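Local coordinates for BRIC1 (PDB 6FF6), which is a computationally designed, all-helical repeat protein with a novel corrugated architecture and has no known natural function, at residues D117-K120 and N121-Q124; A232-E235 and Y236-A240; I215-E218 and Q219-A222; L97-D100 and I101-F105. All coordinates share one frame; numbering follows the deposited sequence.

In the fold
From the N terminus, interaction 4 comes first: residues 97-105 start helix 99-121. Interaction 1, residues 117-124, lies at the other end of that helix and leads into helix 125-146. Its centre is about 29 Å from that of interaction 4. Interaction 3, residues 215-222, is about two turns inside helix 203-224. Interaction 2, residues 232-240, belongs to the last helix, 231-247. Every contact is local, so none closes a long loop, and the four follow in series without nesting or crossing. Interactions 2 and 3 touch and join the last two helices. Interaction 4 lies on the opposite side of the chain's centre from both.

Interaction 1. Residues D117-K120 and N121-Q124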
loop_
_atom_site.group_PDB
_atom_site.type_symbol
_atom_site.label_atom_id
_atom_site.label_comp_id
_atom_site.label_asym_id
_atom_site.label_seq_id
_atom_site.Cartn_x
_atom_site.Cartn_y
_atom_site.Cartn_z
ATOM N N ASP A 117 -10.978 -6.847 5.181
ATOM C CA ASP A 117 -11.663 -5.559 5.198
ATOM C C ASP A 117 -10.708 -4.372 5.216
ATOM O O ASP A 117 -11.076 -3.299 4.718
ATOM C CB ASP A 117 -12.683 -5.512 6.338
ATOM C CG ASP A 117 -13.902 -6.415 6.073
ATOM O OD1 ASP A 117 -14.215 -6.673 4.890
ATOM O OD2 ASP A 117 -14.537 -6.862 7.051
ATOM N N TYR A 118 -9.469 -4.565 5.773
ATOM C CA TYR A 118 -8.443 -3.546 5.782
ATOM C C TYR A 118 -8.099 -3.229 4.333
ATOM O O TYR A 118 -8.232 -2.086 3.904
ATOM C CB TYR A 118 -7.194 -4.031 6.563
ATOM C CG TYR A 118 -5.964 -3.168 6.346
ATOM C CD1 TYR A 118 -5.897 -1.873 6.860
ATOM C CD2 TYR A 118 -4.903 -3.615 5.562
ATOM C CE1 TYR A 118 -4.795 -1.052 6.616
ATOM C CE2 TYR A 118 -3.790 -2.803 5.316
ATOM C CZ TYR A 118 -3.752 -1.514 5.829
ATOM O OH TYR A 118 -2.684 -0.685 5.571
ATOM N N TYR A 119 -7.729 -4.264 3.574
ATOM C CA TYR A 119 -7.361 -4.188 2.169
ATOM C C TYR A 119 -8.499 -3.823 1.281
ATOM O O TYR A 119 -8.277 -3.181 0.264
ATOM C CB TYR A 119 -6.687 -5.477 1.704
ATOM C CG TYR A 119 -5.339 -5.700 2.360
ATOM C CD1 TYR A 119 -4.232 -4.940 2.000
ATOM C CD2 TYR A 119 -5.183 -6.640 3.373
ATOM C CE1 TYR A 119 -2.993 -5.127 2.613
ATOM C CE2 TYR A 119 -3.952 -6.824 4.009
ATOM C CZ TYR A 119 -2.855 -6.076 3.614
ATOM O OH TYR A 119 -1.626 -6.275 4.194
ATOM N N LYS A 120 -9.717 -4.211 1.646
ATOM C CA LYS A 120 -10.941 -3.881 0.897
ATOM C C LYS A 120 -11.168 -2.386 1.058
ATOM O O LYS A 120 -11.440 -1.701 0.071
ATOM C CB LYS A 120 -12.119 -4.659 1.492
ATOM C CG LYS A 120 -13.440 -4.546 0.787
ATOM C CD LYS A 120 -14.533 -5.242 1.609
ATOM C CE LYS A 120 -14.327 -6.736 1.706
ATOM N NZ LYS A 120 -15.403 -7.373 2.491
ATOM N N ASN A 121 -11.020 -1.877 2.300
ATOM C CA ASN A 121 -11.184 -0.459 2.576
ATOM C C ASN A 121 -10.010 0.350 1.991
ATOM O O ASN A 121 -10.044 0.658 0.800
ATOM C CB ASN A 121 -11.416 -0.194 4.071
ATOM C CG ASN A 121 -12.632 0.664 4.331
ATOM O OD1 ASN A 121 -13.778 0.284 4.021
ATOM N ND2 ASN A 121 -12.404 1.841 4.909
ATOM N N LYS A 122 -8.998 0.698 2.807
ATOM C CA LYS A 122 -7.788 1.454 2.410
ATOM C C LYS A 122 -7.986 2.969 1.901
ATOM O O LYS A 122 -6.951 3.578 1.591
ATOM C CB LYS A 122 -6.958 0.662 1.352
ATOM C CG LYS A 122 -6.281 -0.621 1.861
ATOM C CD LYS A 122 -4.783 -0.445 2.095
ATOM C CE LYS A 122 -3.944 -1.441 1.323
ATOM N NZ LYS A 122 -2.601 -1.646 1.951
ATOM N N PRO A 123 -9.188 3.634 1.842
ATOM C CA PRO A 123 -9.233 4.989 1.298
ATOM C C PRO A 123 -8.867 6.141 2.251
ATOM O O PRO A 123 -8.177 5.953 3.278
ATOM C CB PRO A 123 -10.700 5.102 0.829
ATOM C CG PRO A 123 -11.314 3.782 1.003
ATOM C CD PRO A 123 -10.565 3.217 2.144
ATOM N N GLN A 124 -9.378 7.353 1.853
ATOM C CA GLN A 124 -9.364 8.721 2.401
ATOM C C GLN A 124 -8.078 9.436 2.131
ATOM O O GLN A 124 -8.088 10.365 1.332
ATOM C CB GLN A 124 -9.768 8.839 3.883
ATOM C CG GLN A 124 -11.231 9.283 4.093
ATOM C CD GLN A 124 -11.744 10.344 3.123
ATOM O OE1 GLN A 124 -12.722 10.123 2.377
ATOM N NE2 GLN A 124 -11.103 11.516 3.116
#
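The C-terminal end of helix 99-121 brings N121 and K122 back onto D117, Y118 and Y119. The backbone bond here is N121 N to D117 O, at 2.8 Å and 154°. K122 then leaves the helix with a positive phi of 64°, and P123 follows without a backbone N-H to offer.

K122 carries most of the side-chain contact. Its CG lies beside its own backbone N (chi1 -68°), and bends at chi2 and chi3 turn the chain back along the helix. CG passes close to Y118 O, at 3.2 Å. CE then reaches Y119 CD1 at 3.6 Å, with the two side chains side by side and pointing the same way. The ammonium group ends beside both tyrosines: NZ is 3.6 Å from Y119 CE1 and 3.7 Å from Y118 OH. It meets both rings obliquely.

The two rings also touch. Y118 CD2 stands over the centre of one Y119 face, 3.5 Å above its plane. Y119 has its own polar hold, since its OH bonds to M75 N. Its ring also stacks with F73. Y118 packs on F126 of the second subunit.

On another side of the turn, K120 NZ forms a salt bridge with D117 OD1 at 2.8 Å, and a second one with D31. The whole is a helix C-terminus ended by a residue in left-handed conformation, with proline next. Here it makes the short link to helix 125-146.

Interaction 2. Residues A232-E235 and Y236-A240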
loop_
_atom_site.group_PDB
_atom_site.type_symbol
_atom_site.label_atom_id
_atom_site.label_comp_id
_atom_site.label_asym_id
_atom_site.label_seq_id
_atom_site.Cartn_x
_atom_site.Cartn_y
_atom_site.Cartn_z
ATOM N N ALA A 232 -25.704 15.192 -18.057
ATOM C CA ALA A 232 -25.894 16.033 -19.243
ATOM C C ALA A 232 -24.563 16.399 -19.901
ATOM O O ALA A 232 -24.434 16.263 -21.108
ATOM C CB ALA A 232 -26.685 17.275 -18.885
ATOM N N SER A 233 -23.577 16.806 -19.110
ATOM C CA SER A 233 -22.223 17.138 -19.571
ATOM C C SER A 233 -21.522 15.907 -20.103
ATOM O O SER A 233 -20.809 16.013 -21.101
ATOM C CB SER A 233 -21.385 17.712 -18.433
ATOM O OG SER A 233 -21.673 19.078 -18.213
ATOM N N PHE A 234 -21.721 14.750 -19.435
ATOM C CA PHE A 234 -21.117 13.487 -19.812
ATOM C C PHE A 234 -21.563 13.079 -21.194
ATOM O O PHE A 234 -20.710 12.775 -22.030
ATOM C CB PHE A 234 -21.464 12.393 -18.801
ATOM C CG PHE A 234 -20.977 11.012 -19.196
ATOM C CD1 PHE A 234 -19.616 10.704 -19.187
ATOM C CD2 PHE A 234 -21.877 10.016 -19.562
ATOM C CE1 PHE A 234 -19.172 9.417 -19.510
ATOM C CE2 PHE A 234 -21.430 8.731 -19.886
ATOM C CZ PHE A 234 -20.081 8.444 -19.865
ATOM N N GLU A 235 -22.889 13.100 -21.444
ATOM C CA GLU A 235 -23.454 12.746 -22.732
ATOM C C GLU A 235 -23.013 13.734 -23.821
ATOM O O GLU A 235 -22.673 13.333 -24.944
ATOM C CB GLU A 235 -24.979 12.664 -22.636
ATOM C CG GLU A 235 -25.488 11.517 -21.770
ATOM C CD GLU A 235 -26.928 11.093 -21.990
ATOM O OE1 GLU A 235 -27.553 11.544 -22.981
ATOM O OE2 GLU A 235 -27.427 10.283 -21.176
ATOM N N TYR A 236 -23.000 15.028 -23.478
ATOM C CA TYR A 236 -22.594 16.083 -24.393
ATOM C C TYR A 236 -21.136 15.858 -24.852
ATOM O O TYR A 236 -20.892 15.767 -26.059
ATOM C CB TYR A 236 -22.788 17.476 -23.738
ATOM C CG TYR A 236 -22.019 18.594 -24.412
ATOM C CD1 TYR A 236 -22.484 19.181 -25.589
ATOM C CD2 TYR A 236 -20.804 19.037 -23.898
ATOM C CE1 TYR A 236 -21.751 20.174 -26.241
ATOM C CE2 TYR A 236 -20.062 20.022 -24.543
ATOM C CZ TYR A 236 -20.541 20.593 -25.709
ATOM O OH TYR A 236 -19.793 21.570 -26.321
ATOM N N ILE A 237 -20.192 15.724 -23.891
ATOM C CA ILE A 237 -18.780 15.564 -24.213
ATOM C C ILE A 237 -18.477 14.233 -24.899
ATOM O O ILE A 237 -17.612 14.195 -25.770
ATOM C CB ILE A 237 -17.853 15.836 -22.994
ATOM C CG1 ILE A 237 -16.472 16.312 -23.454
ATOM C CG2 ILE A 237 -17.777 14.680 -22.007
ATOM C CD1 ILE A 237 -16.485 17.731 -24.070
ATOM N N CYS A 238 -19.179 13.165 -24.538
ATOM C CA CYS A 238 -18.936 11.889 -25.179
ATOM C C CYS A 238 -19.438 11.887 -26.615
ATOM O O CYS A 238 -18.761 11.324 -27.478
ATOM C CB CYS A 238 -19.499 10.740 -24.359
ATOM S SG CYS A 238 -18.649 10.493 -22.771
ATOM N N ASN A 239 -20.556 12.594 -26.901
ATOM C CA ASN A 239 -21.014 12.726 -28.286
ATOM C C ASN A 239 -19.970 13.536 -29.075
ATOM O O ASN A 239 -19.594 13.132 -30.165
ATOM C CB ASN A 239 -22.382 13.437 -28.388
ATOM C CG ASN A 239 -23.599 12.682 -27.923
ATOM O OD1 ASN A 239 -23.644 11.446 -27.868
ATOM N ND2 ASN A 239 -24.636 13.443 -27.600
ATOM N N ALA A 240 -19.511 14.667 -28.516
ATOM C CA ALA A 240 -18.521 15.539 -29.124
ATOM C C ALA A 240 -17.190 14.821 -29.376
ATOM O O ALA A 240 -16.614 15.028 -30.441
ATOM C CB ALA A 240 -18.306 16.765 -28.258
#
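F234 and C238 make the sulfur-aromatic contact of this turn. C238 SG sits over one face of the F234 ring, 3.8 Å from its centroid. It lies 25° off the ring normal, displaced toward the rim. The nearest ring atom is F234 CE1, at 3.5 Å from SG. The torsions explain the meeting: F234 swings CG opposite its backbone N (chi1 175°), while C238 holds SG beside its own backbone N. One turn apart, the ring and the sulfur then share one side of the helix.

The backbone bonds are those of a regular alpha helix. Y236 N donates to A232 O, and C238 N to F234 O. I237 N to S233 O is the straightest of the set, 2.9 Å long at 170°. N239 N reaches E235 O at 3.0 Å.

Some side-chain carbons lie close to carbonyl oxygens. I237 CG2 lies 3.4 Å from S233 O and is also near F234 O. N239 CG comes within 3.2 Å of E235 O. The Y236 ring turns an edge to S233 O.

Two polar ends, those of S233 and Y236, are held by residues outside this segment. S233 OG is hydrogen-bonded to D230 OD2, and Y236 OH to E211 OE1 on helix 203-224.

E235 and N239 are exposed, while I237 and C238 are buried. S233, I237 and A240 rest on helix 203-224 through I215, T212 and L208. F234 and C238 face helix 178-196, with F234 on I179 and T183 and C238 on L186. Helix 231-247 thus lies against two helices at once.

Interaction 3. Residues I215-E218 and Q219-A222; sequences IMQE and QLDA
I215 to A222 form two regular turns of alpha helix, with Q219, L220, D221 and A222 donating their backbone N-H to the carbonyls of I215, M216, Q217 and E218. One side-chain bond within the helix joins Q217 to D221, one turn on. Q217 NE2 donates to D221 OD1 at 3.1 Å and 153°. The acceptor lies in the amide plane of Q217, but NE2 meets the carboxylate from above its plane. The two planes are 47° apart. Q217 reaches across because CG is opposite its backbone N (chi1 -171°) and the chain bends at chi2. NE2 also touches L220 CD2, 3.7 Å away. Its stronger hydrogen-bond partner is D135 OD1 on helix 125-146, so two carboxylates hold this amide.

Q219 runs out extended across I215. Its NE2 lies 3.4 Å from I215 CG2, and its OE1 is 3.7 Å from M216 CA. NE2 is satisfied by T183 OG1 on helix 178-196.

This part of helix 203-224 thus packs against three helices. L220 meets F130 and F131 of helix 125-146, M216 meets T184 of helix 178-196, and Q219 touches F234 of helix 231-247.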
loop_
_atom_site.group_PDB
_atom_site.type_symbol
_atom_site.label_atom_id
_atom_site.label_comp_id
_atom_site.label_asym_id
_atom_site.label_seq_id
_atom_site.Cartn_x
_atom_site.Cartn_y
_atom_site.Cartn_z
ATOM N N ILE A 215 -14.807 19.680 -18.128
ATOM C CA ILE A 215 -15.799 18.665 -17.771
ATOM C C ILE A 215 -15.166 17.653 -16.805
ATOM O O ILE A 215 -15.805 17.270 -15.819
ATOM C CB ILE A 215 -16.381 17.951 -19.032
ATOM C CG1 ILE A 215 -17.140 18.913 -19.995
ATOM C CG2 ILE A 215 -17.246 16.741 -18.653
ATOM C CD1 ILE A 215 -18.330 19.701 -19.447
ATOM N N MET A 216 -13.933 17.206 -17.102
ATOM C CA MET A 216 -13.204 16.244 -16.272
ATOM C C MET A 216 -12.931 16.802 -14.867
ATOM O O MET A 216 -13.030 16.059 -13.891
ATOM C CB MET A 216 -11.910 15.797 -16.955
ATOM C CG MET A 216 -12.150 14.963 -18.205
ATOM S SD MET A 216 -10.673 14.410 -19.121
ATOM C CE MET A 216 -9.718 15.800 -19.155
ATOM N N GLN A 217 -12.669 18.113 -14.764
ATOM C CA GLN A 217 -12.474 18.816 -13.495
ATOM C C GLN A 217 -13.775 18.825 -12.683
ATOM O O GLN A 217 -13.756 18.569 -11.486
ATOM C CB GLN A 217 -12.007 20.257 -13.734
ATOM C CG GLN A 217 -11.579 20.962 -12.436
ATOM C CD GLN A 217 -10.396 20.297 -11.740
ATOM O OE1 GLN A 217 -9.301 20.180 -12.304
ATOM N NE2 GLN A 217 -10.593 19.853 -10.502
ATOM N N GLU A 218 -14.908 19.100 -13.349
ATOM C CA GLU A 218 -16.239 19.081 -12.717
ATOM C C GLU A 218 -16.571 17.660 -12.257
ATOM O O GLU A 218 -17.162 17.493 -11.179
ATOM C CB GLU A 218 -17.311 19.565 -13.685
ATOM C CG GLU A 218 -17.224 21.034 -14.061
ATOM C CD GLU A 218 -18.208 21.479 -15.135
ATOM O OE1 GLU A 218 -18.959 20.622 -15.660
ATOM O OE2 GLU A 218 -18.222 22.692 -15.452
ATOM N N GLN A 219 -16.185 16.634 -13.076
ATOM C CA GLN A 219 -16.407 15.217 -12.744
ATOM C C GLN A 219 -15.582 14.891 -11.510
ATOM O O GLN A 219 -16.128 14.370 -10.552
ATOM C CB GLN A 219 -16.049 14.283 -13.919
ATOM C CG GLN A 219 -17.071 14.276 -15.051
ATOM C CD GLN A 219 -16.528 13.640 -16.301
ATOM O OE1 GLN A 219 -15.376 13.228 -16.369
ATOM N NE2 GLN A 219 -17.324 13.565 -17.332
ATOM N N LEU A 220 -14.304 15.305 -11.500
ATOM C CA LEU A 220 -13.402 15.150 -10.356
ATOM C C LEU A 220 -13.967 15.833 -9.079
ATOM O O LEU A 220 -14.087 15.185 -8.037
ATOM C CB LEU A 220 -12.026 15.688 -10.721
ATOM C CG LEU A 220 -10.931 15.389 -9.717
ATOM C CD1 LEU A 220 -10.616 13.871 -9.691
ATOM C CD2 LEU A 220 -9.703 16.336 -9.897
ATOM N N ASP A 221 -14.407 17.092 -9.209
ATOM C CA ASP A 221 -15.030 17.885 -8.150
ATOM C C ASP A 221 -16.304 17.263 -7.573
ATOM O O ASP A 221 -16.504 17.291 -6.353
ATOM C CB ASP A 221 -15.281 19.322 -8.625
ATOM C CG ASP A 221 -14.011 20.148 -8.848
ATOM O OD1 ASP A 221 -12.902 19.677 -8.461
ATOM O OD2 ASP A 221 -14.117 21.251 -9.425
ATOM N N ALA A 222 -17.165 16.701 -8.434
ATOM C CA ALA A 222 -18.380 16.028 -7.985
ATOM C C ALA A 222 -17.977 14.880 -7.072
ATOM O O ALA A 222 -18.440 14.836 -5.934
ATOM C CB ALA A 222 -19.164 15.503 -9.166
#

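Interaction 4. Residues L97-D100 and I101-F105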
loop_
_atom_site.group_PDB
_atom_site.type_symbol
_atom_site.label_atom_id
_atom_site.label_comp_id
_atom_site.label_asym_id
_atom_site.label_seq_id
_atom_site.Cartn_x
_atom_site.Cartn_y
_atom_site.Cartn_z
ATOM N N LEU A 97 -8.237 -31.075 19.576
ATOM C CA LEU A 97 -9.282 -30.050 19.559
ATOM C C LEU A 97 -10.033 -29.998 20.890
ATOM O O LEU A 97 -10.095 -30.996 21.617
ATOM C CB LEU A 97 -10.267 -30.335 18.413
ATOM C CG LEU A 97 -10.562 -29.179 17.456
ATOM C CD1 LEU A 97 -9.340 -28.827 16.596
ATOM C CD2 LEU A 97 -11.738 -29.517 16.559
ATOM N N ASN A 98 -10.597 -28.834 21.203
ATOM C CA ASN A 98 -11.426 -28.580 22.382
ATOM C C ASN A 98 -12.128 -27.254 22.149
ATOM O O ASN A 98 -11.862 -26.610 21.131
ATOM C CB ASN A 98 -10.622 -28.598 23.703
ATOM C CG ASN A 98 -9.520 -27.575 23.807
ATOM O OD1 ASN A 98 -9.660 -26.415 23.401
ATOM N ND2 ASN A 98 -8.389 -27.983 24.369
ATOM N N THR A 99 -13.003 -26.829 23.072
ATOM C CA THR A 99 -13.757 -25.576 22.932
ATOM C C THR A 99 -12.847 -24.355 22.779
ATOM O O THR A 99 -13.096 -23.532 21.897
ATOM C CB THR A 99 -14.780 -25.422 24.072
ATOM O OG1 THR A 99 -15.708 -26.516 24.009
ATOM C CG2 THR A 99 -15.551 -24.082 24.017
ATOM N N ASP A 100 -11.793 -24.253 23.614
ATOM C CA ASP A 100 -10.836 -23.135 23.603
ATOM C C ASP A 100 -10.172 -22.982 22.225
ATOM O O ASP A 100 -10.096 -21.871 21.704
ATOM C CB ASP A 100 -9.740 -23.286 24.700
ATOM C CG ASP A 100 -10.158 -23.766 26.094
ATOM O OD1 ASP A 100 -10.663 -24.917 26.212
ATOM O OD2 ASP A 100 -9.905 -23.033 27.073
ATOM N N ILE A 101 -9.702 -24.104 21.652
ATOM C CA ILE A 101 -9.030 -24.168 20.357
ATOM C C ILE A 101 -9.959 -23.758 19.259
ATOM O O ILE A 101 -9.571 -22.962 18.408
ATOM C CB ILE A 101 -8.376 -25.550 20.150
ATOM C CG1 ILE A 101 -7.122 -25.622 21.040
ATOM C CG2 ILE A 101 -8.016 -25.796 18.688
ATOM C CD1 ILE A 101 -6.690 -26.974 21.448
ATOM N N ILE A 102 -11.209 -24.217 19.328
ATOM C CA ILE A 102 -12.230 -23.830 18.360
ATOM C C ILE A 102 -12.499 -22.306 18.441
ATOM O O ILE A 102 -12.635 -21.657 17.401
ATOM C CB ILE A 102 -13.496 -24.724 18.487
ATOM C CG1 ILE A 102 -13.147 -26.181 18.058
ATOM C CG2 ILE A 102 -14.636 -24.186 17.620
ATOM C CD1 ILE A 102 -14.149 -27.281 18.406
ATOM N N ASN A 103 -12.496 -21.734 19.654
ATOM C CA ASN A 103 -12.678 -20.293 19.829
ATOM C C ASN A 103 -11.522 -19.526 19.221
ATOM O O ASN A 103 -11.745 -18.453 18.641
ATOM C CB ASN A 103 -12.835 -19.922 21.290
ATOM C CG ASN A 103 -14.163 -20.305 21.869
ATOM O OD1 ASN A 103 -15.177 -20.401 21.162
ATOM N ND2 ASN A 103 -14.185 -20.518 23.179
ATOM N N LEU A 104 -10.292 -20.078 19.331
ATOM C CA LEU A 104 -9.093 -19.491 18.737
ATOM C C LEU A 104 -9.234 -19.479 17.204
ATOM O O LEU A 104 -8.906 -18.474 16.571
ATOM C CB LEU A 104 -7.865 -20.313 19.115
ATOM C CG LEU A 104 -6.752 -19.597 19.800
ATOM C CD1 LEU A 104 -5.811 -20.597 20.415
ATOM C CD2 LEU A 104 -5.999 -18.693 18.836
ATOM N N PHE A 105 -9.755 -20.584 16.622
ATOM C CA PHE A 105 -10.016 -20.729 15.199
ATOM C C PHE A 105 -11.011 -19.693 14.757
ATOM O O PHE A 105 -10.855 -19.114 13.685
ATOM C CB PHE A 105 -10.535 -22.135 14.879
ATOM C CG PHE A 105 -9.491 -23.216 14.724
ATOM C CD1 PHE A 105 -8.315 -22.980 14.028
ATOM C CD2 PHE A 105 -9.702 -24.487 15.232
ATOM C CE1 PHE A 105 -7.371 -23.998 13.857
ATOM C CE2 PHE A 105 -8.741 -25.496 15.076
ATOM C CZ PHE A 105 -7.566 -25.232 14.427
#
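L97 packs tightly against I101, I102 and F105 where helix 99-121 begins. Its CD2 meets I102 CD1 at 3.8 Å, the two side chains crossing at about a right angle. Its CD1 lies 3.9 Å from I101 CG2. L97 CD1 also reaches the edge of the F105 ring, 3.7 Å from F105 CE2. F105 itself lies on M83, M86 and L87 of helix 74-92, so this side is buried.

N98 is the N-cap. Its OD1 accepts from I101 N at 2.9 Å and 164°, met nearly along the side-chain C=O. CG stands between the backbone N and the carbonyl carbon (chi1 60°), which turns the amide back over the first turn. Its ND2 rests 3.5 Å from I101 CD1. I102 N donates to N98 O at 3.1 Å.

The solvent side is looser. T99, D100 and N103 are exposed. T99 and N103 run side by side, and T99 CG2 comes only to 3.9 Å from N103 ND2.

L97 before the cap and I102 after it form a hydrophobic staple. The chemistry implies a helix start fixed twice, by a polar cap and by apolar contact. The acid of D100 probably suits the helix N-terminus as well.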